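Local coordinates for sensor protein pfeS (Pseudomonas aeruginosa, PDB 3KYZ) that serves as the membrane-bound sensor histidine kinase of the PfeR/PfeS two-component system, here represented by its sensor domain, and may activate PfeR by phosphorylation, at residues 70-73 with 74-78. Sequence-based numbering, arbitrary orientation. Where two conformers were deposited one is given.
Sequences TPLS and AEESS
With chi1 at 69°, Ser73 tucks OG between its own backbone N and carbonyl carbon, facing the opening turn of the helix, while Glu76 swings CG to the side opposite its carbonyl carbon (chi1 -72°) and runs on extended, back toward Ser73. The result is a capping box, a textbook way of starting a helix. Ser73 OG, at the N-cap, accepts from Glu76 N at 3.1 Å, and in return Ser73 N donates to Glu76 OE1 at 3.0 Å along a nearly straight line (167°). That carboxylate oxygen takes the N-H on its anti lone pair, and a water bonded to Pro71 O also donates to it. The first regular helical bond, Ser77 N to Ser73 O at 2.9 Å, closes the turn. Leu72 crosses the Glu76 chain at about a right angle, its CD2 3.9 Å from OE1. A second water bridges Leu72 O and Ser77 OG. The other Glu76 oxygen, OE2, is salt-bridged to Arg46 and hydrogen-bonded to Trp56, which probably favours the charged carboxylate. The cap thus ties the start of the short helix 74-77, at the surface of the Cache-clan sensor domain, to the long helix 17-53 and the approach to strand 57-60, while Ala74 and Ser77 pack on Pro62 of the second subunit.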
# COMPACT_ATOMS: atom_id res chain seq x y z
N THR A 70 -1.11 -10.45 16.60
CA THR A 70 -2.08 -11.00 15.66
C THR A 70 -1.71 -10.57 14.25
O THR A 70 -1.64 -9.38 13.98
CB THR A 70 -3.51 -10.51 15.97
OG1 THR A 70 -3.89 -10.89 17.31
CG2 THR A 70 -4.52 -11.10 14.97
N PRO A 71 -1.48 -11.54 13.35
CA PRO A 71 -1.11 -11.16 11.98
C PRO A 71 -2.28 -10.55 11.22
O PRO A 71 -3.45 -10.74 11.58
CB PRO A 71 -0.73 -12.49 11.31
CG PRO A 71 -1.16 -13.57 12.22
CD PRO A 71 -1.62 -13.00 13.53
N LEU A 72 -1.96 -9.79 10.18
CA LEU A 72 -2.99 -9.25 9.31
C LEU A 72 -3.55 -10.35 8.43
O LEU A 72 -2.81 -11.18 7.91
CB LEU A 72 -2.42 -8.15 8.42
CG LEU A 72 -1.85 -6.93 9.14
CD1 LEU A 72 -1.46 -5.87 8.13
CD2 LEU A 72 -2.89 -6.39 10.13
N SER A 73 -4.86 -10.34 8.24
CA SER A 73 -5.48 -11.17 7.22
C SER A 73 -5.16 -10.58 5.85
O SER A 73 -4.72 -9.43 5.74
CB SER A 73 -6.99 -11.22 7.41
OG SER A 73 -7.57 -9.96 7.14
N ALA A 74 -5.37 -11.36 4.79
CA ALA A 74 -5.19 -10.84 3.44
C ALA A 74 -6.11 -9.65 3.20
O ALA A 74 -5.73 -8.68 2.56
CB ALA A 74 -5.43 -11.93 2.41
N GLU A 75 -7.33 -9.73 3.73
CA GLU A 75 -8.27 -8.62 3.62
C GLU A 75 -7.70 -7.35 4.24
O GLU A 75 -7.82 -6.26 3.68
CB GLU A 75 -9.61 -8.98 4.27
CG GLU A 75 -10.74 -7.99 3.97
CD GLU A 75 -10.81 -6.84 4.97
OE1 GLU A 75 -10.29 -6.98 6.10
OE2 GLU A 75 -11.41 -5.81 4.63
N GLU A 76 -7.07 -7.48 5.41
CA GLU A 76 -6.46 -6.33 6.06
C GLU A 76 -5.26 -5.80 5.27
O GLU A 76 -5.08 -4.59 5.15
CB GLU A 76 -6.05 -6.68 7.49
CG GLU A 76 -7.25 -6.81 8.40
CD GLU A 76 -6.88 -7.28 9.79
OE1 GLU A 76 -6.24 -8.34 9.92
OE2 GLU A 76 -7.24 -6.59 10.76
N SER A 77 -4.44 -6.71 4.74
CA SER A 77 -3.31 -6.28 3.91
C SER A 77 -3.79 -5.44 2.73
O SER A 77 -3.10 -4.51 2.31
CB SER A 77 -2.50 -7.48 3.42
OG SER A 77 -1.79 -8.08 4.49
N SER A 78 -4.97 -5.76 2.20
CA SER A 78 -5.48 -5.01 1.04
C SER A 78 -5.77 -3.54 1.38
O SER A 78 -5.85 -2.71 0.48
CB SER A 78 -6.72 -5.69 0.43
OG SER A 78 -7.90 -5.43 1.18
O HOH W 1 -5.21 -8.62 12.36
O HOH W 2 -1.60 -10.42 5.50
O HOH W 3 -10.15 -8.60 8.00